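Local structure of lipolytic enzyme, G-D-S-L family (Bacteroides thetaiotaomicron, 7BR2) at residues A[87-92]-A[153-158]; A[105-110]-A[159-164]; A[137-142]-A[182-187]. The protein metabolises the drug diltiazem in the gut, acting as a serine esterase of the SGNH (GDSL) hydrolase family. One frame throughout, in Å; residues are numbered along the deposited sequence.

Helix 155-173 is the element shared by interactions 1 and 2: its first turn meets the loop after strand 82-85, and its next turns meet helix 102-125. The two contacts adjoin, with Phe-87 of the loop packed on Ile-162. Interaction 3 joins the loop after strand 131-136 to helix 181-194, and it is tied to interaction 1 through Asn-156, whose backbone N reaches Glu-142 and whose OD1 accepts from Tyr-140 N. Chemistry differs from place to place. Of the two buried contacts, interaction 1 rests on a lysine held by neutral oxygens and interaction 3 is apolar, whereas interaction 2, the most exposed, relies on an arginine that is both salt-bridged and stacked on a tyrosine.

Interaction 1. Residues A[87-92]-A[153-158]; sequences FGMNDS and KKKNET
A buried lysine, Lys-155, clamps the first turn of helix 155-173 to Met-89 and Ser-92 in the loop that follows strand 82-85. Its chain is straight as far as CE, then turns at chi4 (66°) and delivers NZ between two acceptors. One is Met-89 O, 2.7 Å from Lys-155 NZ and approached in the carbonyl plane; the other is Ser-92 OG, also 2.7 Å from Lys-155 NZ. Just beyond the loop segment, Gly-93 O is a third. Ser-92 OG passes the chain on by donating to Gly-88 O (2.8 Å), which also takes Ser-92 N. The Met-89 side chain crosses the lysine at about a right angle, SD lying 3.7 Å from Lys-155 CE. One turn on, Thr-158 sets CG2 against Ser-92 CB, while its OG1 bonds to Tyr-97. A methionine in place of Lys-155 would probably leave Met-89 O and Ser-92 OG without their donor and cost the loop its polar tie to the helix start. Gly-88 to Asp-91 fit the GxND block of SGNH hydrolases, whose asparagine commonly serves the oxyanion hole. The ammonium group, probably charged, is thus gripped by neutral oxygens, which ties the shape of this block to the helix.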
loop_
_atom_site.group_PDB
_atom_site.type_symbol
_atom_site.label_atom_id
_atom_site.label_comp_id
_atom_site.label_asym_id
_atom_site.label_seq_id
_atom_site.Cartn_x
_atom_site.Cartn_y
_atom_site.Cartn_z
ATOM N N PHE A 87 11.170 8.501 -6.084
ATOM C CA PHE A 87 12.518 8.114 -6.482
ATOM C C PHE A 87 13.492 8.716 -5.482
ATOM O O PHE A 87 13.108 9.487 -4.597
ATOM C CB PHE A 87 12.860 8.577 -7.906
ATOM C CG PHE A 87 12.968 10.068 -8.047
ATOM C CD1 PHE A 87 11.838 10.866 -7.989
ATOM C CD2 PHE A 87 14.203 10.673 -8.221
ATOM C CE1 PHE A 87 11.941 12.239 -8.108
ATOM C CE2 PHE A 87 14.311 12.038 -8.344
ATOM C CZ PHE A 87 13.178 12.825 -8.288
ATOM N N GLY A 88 14.765 8.348 -5.615
ATOM C CA GLY A 88 15.813 8.944 -4.810
ATOM C C GLY A 88 16.633 7.947 -4.017
ATOM O O GLY A 88 17.780 8.238 -3.678
ATOM N N MET A 89 16.054 6.800 -3.665
ATOM C CA MET A 89 16.824 5.839 -2.879
ATOM C C MET A 89 18.077 5.389 -3.627
ATOM O O MET A 89 19.158 5.262 -3.032
ATOM C CB MET A 89 15.957 4.645 -2.487
ATOM C CG MET A 89 16.700 3.614 -1.627
ATOM S SD MET A 89 17.285 4.202 -0.011
ATOM C CE MET A 89 15.758 4.348 0.916
ATOM N N ASN A 90 17.961 5.167 -4.939
ATOM C CA ASN A 90 19.110 4.810 -5.759
ATOM C C ASN A 90 19.862 6.040 -6.239
ATOM O O ASN A 90 21.090 6.018 -6.322
ATOM C CB ASN A 90 18.658 3.958 -6.943
ATOM C CG ASN A 90 18.213 2.582 -6.515
ATOM O OD1 ASN A 90 18.931 1.888 -5.785
ATOM N ND2 ASN A 90 17.012 2.189 -6.930
ATOM N N ASP A 91 19.136 7.103 -6.590
ATOM C CA ASP A 91 19.785 8.326 -7.041
ATOM C C ASP A 91 20.801 8.827 -6.017
ATOM O O ASP A 91 21.882 9.306 -6.378
ATOM C CB ASP A 91 18.729 9.402 -7.322
ATOM C CG ASP A 91 17.598 8.914 -8.237
ATOM O OD1 ASP A 91 16.912 7.922 -7.867
ATOM O OD2 ASP A 91 17.385 9.530 -9.316
ATOM N N SER A 92 20.473 8.720 -4.731
ATOM C CA SER A 92 21.319 9.295 -3.693
ATOM C C SER A 92 22.684 8.623 -3.600
ATOM O O SER A 92 23.640 9.256 -3.139
ATOM C CB SER A 92 20.623 9.207 -2.341
ATOM O OG SER A 92 20.060 7.921 -2.163
ATOM N N LYS A 153 26.445 7.157 5.876
ATOM C CA LYS A 153 26.203 8.337 6.697
ATOM C C LYS A 153 25.663 9.495 5.868
ATOM O O LYS A 153 26.237 9.866 4.838
ATOM C CB LYS A 153 27.493 8.753 7.419
ATOM C CG LYS A 153 27.885 7.825 8.557
ATOM C CD LYS A 153 29.114 8.295 9.329
ATOM C CE LYS A 153 30.417 7.673 8.852
ATOM N NZ LYS A 153 31.006 8.341 7.674
ATOM N N LYS A 154 24.559 10.068 6.342
ATOM C CA LYS A 154 23.917 11.250 5.775
ATOM C C LYS A 154 23.291 11.014 4.396
ATOM O O LYS A 154 22.948 11.974 3.693
ATOM C CB LYS A 154 24.879 12.441 5.754
ATOM C CG LYS A 154 25.269 12.874 7.167
ATOM C CD LYS A 154 23.994 13.374 7.840
ATOM C CE LYS A 154 24.180 13.889 9.250
ATOM N NZ LYS A 154 22.865 14.286 9.829
ATOM N N LYS A 155 23.083 9.749 4.027
ATOM C CA LYS A 155 22.454 9.428 2.751
ATOM C C LYS A 155 21.009 9.932 2.706
ATOM O O LYS A 155 20.553 10.487 1.685
ATOM C CB LYS A 155 22.561 7.915 2.523
ATOM C CG LYS A 155 21.553 7.293 1.583
ATOM C CD LYS A 155 21.852 5.816 1.364
ATOM C CE LYS A 155 20.799 5.142 0.485
ATOM N NZ LYS A 155 20.785 5.659 -0.906
ATOM N N ASN A 156 20.288 9.812 3.820
ATOM C CA ASN A 156 18.917 10.296 3.820
ATOM C C ASN A 156 18.830 11.810 3.678
ATOM O O ASN A 156 17.767 12.316 3.307
ATOM C CB ASN A 156 18.172 9.874 5.079
ATOM C CG ASN A 156 16.682 9.953 4.896
ATOM O OD1 ASN A 156 16.147 9.376 3.955
ATOM N ND2 ASN A 156 16.007 10.714 5.749
ATOM N N GLU A 157 19.914 12.548 3.933
ATOM C CA GLU A 157 19.868 13.995 3.728
ATOM C C GLU A 157 19.859 14.345 2.243
ATOM O O GLU A 157 19.144 15.262 1.817
ATOM C CB GLU A 157 21.040 14.668 4.444
ATOM C CG GLU A 157 21.160 14.283 5.928
ATOM C CD GLU A 157 19.853 14.426 6.712
ATOM O OE1 GLU A 157 19.159 15.450 6.548
ATOM O OE2 GLU A 157 19.519 13.505 7.495
ATOM N N THR A 158 20.643 13.625 1.435
ATOM C CA THR A 158 20.541 13.783 -0.013
ATOM C C THR A 158 19.152 13.371 -0.502
ATOM O O THR A 158 18.555 14.043 -1.362
ATOM C CB THR A 158 21.632 12.961 -0.699
ATOM O OG1 THR A 158 22.919 13.422 -0.271
ATOM C CG2 THR A 158 21.547 13.064 -2.225
#

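Interaction 2. Residues A[105-110]-A[159-164]; sequences FGEQKY and IKRIIE
Arg-161 leaves its helix with CG anti to the carbonyl carbon (chi1 -78°) and bends at chi3, which lays its guanidinium over the ring of Tyr-110, itself thrown across from helix 102-125 with CG anti to the backbone N. The two flat groups stack offset: their planes are 18° apart, and Arg-161 CZ stands 4.0 Å from the ring centroid, over the face, a good cation-pi position. NH2 is the end nearest the ring, 3.5 Å from Tyr-110 CE2. Closer to the backbone, Arg-161 CB rests against Tyr-110 CD1 at 3.7 Å, so the arginine runs along one face of the ring from CB to guanidinium.

Glu-107, one turn before the tyrosine, meets the guanidinium at its edge. Its OE1 takes a nearly straight, salt-bridging hydrogen bond from Arg-161 NH1 (2.9 Å), lying near the guanidinium plane, although NH1 sits above the plane of the carboxylate. A weak second bond comes from NH2 to the same oxygen. Glu-107 OE2 is turned to Gln-111 on its own helix, which helps fix the rotation of the carboxylate. Ring and carboxylate together should hold the arginine flat, and the negative charge beside it probably steadies its own.

Ile-162 supplies the buried part, its CG1 4.0 Å from Tyr-110 CD1.

The helix segments run in roughly the same direction, 31° between them with axes 10.3 Å apart at closest. This is the arrangement of neighbouring helices in successive beta-alpha-beta crossovers: helix 102-125 links strands 82-85 and 131-136, and helix 155-173 links 131-136 to 176-179, in the three-layer alpha/beta/alpha fold of SGNH hydrolases.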
loop_
_atom_site.group_PDB
_atom_site.type_symbol
_atom_site.label_atom_id
_atom_site.label_comp_id
_atom_site.label_asym_id
_atom_site.label_seq_id
_atom_site.Cartn_x
_atom_site.Cartn_y
_atom_site.Cartn_z
ATOM N N PHE A 105 30.297 14.007 -3.177
ATOM C CA PHE A 105 29.513 12.906 -3.732
ATOM C C PHE A 105 28.021 13.172 -3.595
ATOM O O PHE A 105 27.261 13.016 -4.555
ATOM C CB PHE A 105 29.874 11.608 -3.015
ATOM C CG PHE A 105 29.067 10.413 -3.450
ATOM C CD1 PHE A 105 29.357 9.745 -4.630
ATOM C CD2 PHE A 105 28.004 9.964 -2.681
ATOM C CE1 PHE A 105 28.613 8.636 -5.019
ATOM C CE2 PHE A 105 27.257 8.863 -3.069
ATOM C CZ PHE A 105 27.563 8.201 -4.239
ATOM N N GLY A 106 27.581 13.527 -2.384
ATOM C CA GLY A 106 26.186 13.861 -2.165
ATOM C C GLY A 106 25.704 14.956 -3.089
ATOM O O GLY A 106 24.602 14.876 -3.640
ATOM N N GLU A 107 26.533 15.984 -3.293
ATOM C CA GLU A 107 26.117 17.094 -4.144
ATOM C C GLU A 107 26.031 16.661 -5.603
ATOM O O GLU A 107 25.073 17.009 -6.307
ATOM C CB GLU A 107 27.072 18.278 -3.982
ATOM C CG GLU A 107 26.845 19.417 -4.971
ATOM C CD GLU A 107 25.603 20.215 -4.642
ATOM O OE1 GLU A 107 25.157 20.160 -3.480
ATOM O OE2 GLU A 107 25.073 20.901 -5.534
ATOM N N GLN A 108 26.996 15.858 -6.057
ATOM C CA GLN A 108 26.971 15.384 -7.435
ATOM C C GLN A 108 25.764 14.485 -7.677
ATOM O O GLN A 108 25.098 14.592 -8.714
ATOM C CB GLN A 108 28.270 14.626 -7.729
ATOM C CG GLN A 108 29.488 15.537 -7.691
ATOM C CD GLN A 108 30.815 14.804 -7.829
ATOM O OE1 GLN A 108 30.927 13.614 -7.507
ATOM N NE2 GLN A 108 31.848 15.539 -8.250
ATOM N N LYS A 109 25.439 13.629 -6.712
ATOM C CA LYS A 109 24.288 12.748 -6.869
ATOM C C LYS A 109 22.982 13.539 -6.864
ATOM O O LYS A 109 22.080 13.266 -7.667
ATOM C CB LYS A 109 24.286 11.693 -5.762
ATOM C CG LYS A 109 25.329 10.604 -5.943
ATOM C CD LYS A 109 25.415 10.201 -7.411
ATOM C CE LYS A 109 25.845 8.751 -7.574
ATOM N NZ LYS A 109 26.248 8.417 -8.970
ATOM N N TYR A 110 22.871 14.537 -5.983
ATOM C CA TYR A 110 21.686 15.386 -5.995
ATOM C C TYR A 110 21.528 16.087 -7.337
ATOM O O TYR A 110 20.416 16.156 -7.886
ATOM C CB TYR A 110 21.749 16.405 -4.855
ATOM C CG TYR A 110 20.728 17.504 -5.003
ATOM C CD1 TYR A 110 19.415 17.316 -4.621
ATOM C CD2 TYR A 110 21.082 18.726 -5.544
ATOM C CE1 TYR A 110 18.481 18.318 -4.778
ATOM C CE2 TYR A 110 20.161 19.731 -5.701
ATOM C CZ TYR A 110 18.863 19.527 -5.319
ATOM O OH TYR A 110 17.952 20.548 -5.488
ATOM N N ILE A 159 18.610 12.284 0.062
ATOM C CA ILE A 159 17.246 11.889 -0.283
ATOM C C ILE A 159 16.265 13.021 0.017
ATOM O O ILE A 159 15.444 13.399 -0.830
ATOM C CB ILE A 159 16.860 10.594 0.453
ATOM C CG1 ILE A 159 17.660 9.411 -0.093
ATOM C CG2 ILE A 159 15.387 10.320 0.322
ATOM C CD1 ILE A 159 17.437 8.132 0.672
ATOM N N LYS A 160 16.361 13.605 1.214
ATOM C CA LYS A 160 15.464 14.691 1.594
ATOM C C LYS A 160 15.627 15.905 0.687
ATOM O O LYS A 160 14.649 16.609 0.415
ATOM C CB LYS A 160 15.689 15.080 3.061
ATOM C CG LYS A 160 15.011 14.142 4.054
ATOM C CD LYS A 160 15.621 14.222 5.438
ATOM C CE LYS A 160 15.355 15.570 6.091
ATOM N NZ LYS A 160 15.746 15.562 7.540
ATOM N N ARG A 161 16.848 16.182 0.226
ATOM C CA ARG A 161 17.040 17.267 -0.740
ATOM C C ARG A 161 16.279 16.992 -2.032
ATOM O O ARG A 161 15.637 17.892 -2.597
ATOM C CB ARG A 161 18.524 17.457 -1.040
ATOM C CG ARG A 161 19.295 18.193 0.022
ATOM C CD ARG A 161 20.723 18.428 -0.442
ATOM N NE ARG A 161 20.825 19.566 -1.353
ATOM C CZ ARG A 161 21.904 19.835 -2.083
ATOM N NH1 ARG A 161 22.965 19.033 -2.011
ATOM N NH2 ARG A 161 21.928 20.900 -2.877
ATOM N N ILE A 162 16.376 15.757 -2.536
ATOM C CA ILE A 162 15.615 15.399 -3.733
ATOM C C ILE A 162 14.113 15.573 -3.478
ATOM O O ILE A 162 13.373 16.108 -4.318
ATOM C CB ILE A 162 15.967 13.965 -4.185
ATOM C CG1 ILE A 162 17.457 13.860 -4.527
ATOM C CG2 ILE A 162 15.125 13.566 -5.392
ATOM C CD1 ILE A 162 17.941 12.456 -4.787
ATOM N N ILE A 163 13.651 15.162 -2.300
ATOM C CA ILE A 163 12.231 15.281 -1.991
ATOM C C ILE A 163 11.804 16.746 -1.924
ATOM O O ILE A 163 10.702 17.097 -2.352
ATOM C CB ILE A 163 11.912 14.529 -0.692
ATOM C CG1 ILE A 163 12.173 13.035 -0.906
ATOM C CG2 ILE A 163 10.474 14.786 -0.279
ATOM C CD1 ILE A 163 11.948 12.169 0.291
ATOM N N GLU A 164 12.671 17.627 -1.419
ATOM C CA GLU A 164 12.348 19.054 -1.418
ATOM C C GLU A 164 12.284 19.609 -2.832
ATOM O O GLU A 164 11.429 20.454 -3.136
ATOM C CB GLU A 164 13.356 19.838 -0.569
ATOM C CG GLU A 164 12.861 20.218 0.829
ATOM C CD GLU A 164 11.443 20.829 0.824
ATOM O OE1 GLU A 164 11.267 21.937 0.257
ATOM O OE2 GLU A 164 10.513 20.224 1.405
#

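Interaction 3. Residues A[137-142]-A[182-187]; sequences TSPYDE and APMVAI
Ser-138 and Pro-139 run extended past the side of helix 181-194, their CA atoms 6.8 Å from that of Met-184 and 6.7 Å from that of Val-185 respectively. The loop leaves the C-terminal end of strand 131-136 in the parallel sheet of the SGNH alpha/beta fold, and the helix is the one that follows an outermost strand, 176-179, so the contact joins the loop of one strand to the helix after the next. Pro-139 does most of the packing. Its ring lies across Met-184 at about a right angle, CD against Met-184 CB at 3.6 Å, and its other flank slides past Val-185, with Pro-139 CB 3.6 Å from Val-185 CG2. That methyl is brought round by a chi1 of 171°, which points CG1 anti to the backbone N and leaves CG2 for the proline. The surface is purely apolar between the two segments. Asn-156 of helix 155-173 touches both Pro-139 and Val-185, while Met-216 and Leu-219 of helix 210-223 pack on Met-184, so two further helices close round the contact. Within the loop, Thr-137 OG1 donates to Ser-138 O (2.9 Å), meeting a lone pair in the carbonyl plane and bracing the chain just ahead of the proline. Met-184 stays straight through chi2 and bends at chi3, which sets its SD 3.5 Å from Ser-138 CB, with CE turned along the same carbon.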
loop_
_atom_site.group_PDB
_atom_site.type_symbol
_atom_site.label_atom_id
_atom_site.label_comp_id
_atom_site.label_asym_id
_atom_site.label_seq_id
_atom_site.Cartn_x
_atom_site.Cartn_y
_atom_site.Cartn_z
ATOM N N THR A 137 9.916 9.627 -1.353
ATOM C CA THR A 137 10.209 8.234 -1.032
ATOM C C THR A 137 10.355 8.007 0.473
ATOM O O THR A 137 10.725 8.906 1.239
ATOM C CB THR A 137 11.493 7.775 -1.717
ATOM O OG1 THR A 137 11.826 6.463 -1.253
ATOM C CG2 THR A 137 12.648 8.714 -1.401
ATOM N N SER A 138 10.055 6.774 0.886
ATOM C CA SER A 138 10.401 6.302 2.212
ATOM C C SER A 138 11.908 6.470 2.446
ATOM O O SER A 138 12.692 6.515 1.499
ATOM C CB SER A 138 9.970 4.838 2.367
ATOM O OG SER A 138 10.459 4.036 1.308
ATOM N N PRO A 139 12.343 6.548 3.702
ATOM C CA PRO A 139 13.713 6.988 3.980
ATOM C C PRO A 139 14.723 5.852 4.073
ATOM O O PRO A 139 14.380 4.680 4.236
ATOM C CB PRO A 139 13.563 7.677 5.344
ATOM C CG PRO A 139 12.520 6.824 6.042
ATOM C CD PRO A 139 11.573 6.345 4.950
ATOM N N TYR A 140 15.995 6.231 3.957
ATOM C CA TYR A 140 17.091 5.367 4.380
ATOM C C TYR A 140 17.281 5.534 5.886
ATOM O O TYR A 140 17.559 6.642 6.363
ATOM C CB TYR A 140 18.376 5.709 3.632
ATOM C CG TYR A 140 19.561 4.867 4.052
ATOM C CD1 TYR A 140 19.731 3.576 3.570
ATOM C CD2 TYR A 140 20.501 5.357 4.949
ATOM C CE1 TYR A 140 20.811 2.799 3.962
ATOM C CE2 TYR A 140 21.592 4.581 5.348
ATOM C CZ TYR A 140 21.738 3.306 4.853
ATOM O OH TYR A 140 22.820 2.539 5.245
ATOM N N ASP A 141 17.106 4.452 6.642
ATOM C CA ASP A 141 17.112 4.542 8.103
ATOM C C ASP A 141 18.550 4.555 8.613
ATOM O O ASP A 141 19.183 3.508 8.748
ATOM C CB ASP A 141 16.348 3.381 8.715
ATOM C CG ASP A 141 16.133 3.559 10.199
ATOM O OD1 ASP A 141 16.691 4.521 10.782
ATOM O OD2 ASP A 141 15.436 2.710 10.787
ATOM N N GLU A 142 19.040 5.740 8.972
ATOM C CA GLU A 142 20.409 5.923 9.439
ATOM C C GLU A 142 20.594 5.656 10.929
ATOM O O GLU A 142 21.726 5.425 11.364
ATOM C CB GLU A 142 20.840 7.365 9.152
ATOM C CG GLU A 142 20.907 7.741 7.690
ATOM C CD GLU A 142 21.181 9.229 7.484
ATOM O OE1 GLU A 142 21.267 9.973 8.488
ATOM O OE2 GLU A 142 21.424 9.635 6.331
ATOM N N ALA A 182 9.706 12.098 6.033
ATOM C CA ALA A 182 9.617 12.685 7.370
ATOM C C ALA A 182 8.781 11.847 8.325
ATOM O O ALA A 182 9.289 11.501 9.405
ATOM C CB ALA A 182 9.080 14.119 7.277
ATOM N N PRO A 183 7.533 11.477 8.017
ATOM C CA PRO A 183 6.767 10.699 9.005
ATOM C C PRO A 183 7.396 9.358 9.327
ATOM O O PRO A 183 7.330 8.897 10.477
ATOM C CB PRO A 183 5.389 10.530 8.345
ATOM C CG PRO A 183 5.368 11.468 7.189
ATOM C CD PRO A 183 6.765 11.713 6.779
ATOM N N MET A 184 8.033 8.723 8.356
ATOM C CA MET A 184 8.616 7.420 8.629
ATOM C C MET A 184 9.888 7.554 9.451
ATOM O O MET A 184 10.173 6.704 10.296
ATOM C CB MET A 184 8.870 6.676 7.321
ATOM C CG MET A 184 7.602 6.105 6.705
ATOM S SD MET A 184 7.924 5.279 5.136
ATOM C CE MET A 184 8.494 3.684 5.749
ATOM N N VAL A 185 10.678 8.605 9.210
ATOM C CA VAL A 185 11.812 8.883 10.089
ATOM C C VAL A 185 11.321 9.101 11.513
ATOM O O VAL A 185 11.894 8.568 12.470
ATOM C CB VAL A 185 12.604 10.100 9.577
ATOM C CG1 VAL A 185 13.638 10.517 10.606
ATOM C CG2 VAL A 185 13.296 9.771 8.276
ATOM N N ALA A 186 10.221 9.847 11.664
ATOM C CA ALA A 186 9.683 10.122 12.993
ATOM C C ALA A 186 9.265 8.834 13.691
ATOM O O ALA A 186 9.588 8.614 14.871
ATOM C CB ALA A 186 8.505 11.091 12.888
ATOM N N ILE A 187 8.547 7.964 12.974
ATOM C CA ILE A 187 8.148 6.686 13.559
ATOM C C ILE A 187 9.377 5.857 13.904
ATOM O O ILE A 187 9.403 5.141 14.916
ATOM C CB ILE A 187 7.213 5.921 12.605
ATOM C CG1 ILE A 187 5.901 6.670 12.422
ATOM C CG2 ILE A 187 6.960 4.504 13.125
ATOM C CD1 ILE A 187 5.232 6.388 11.086
#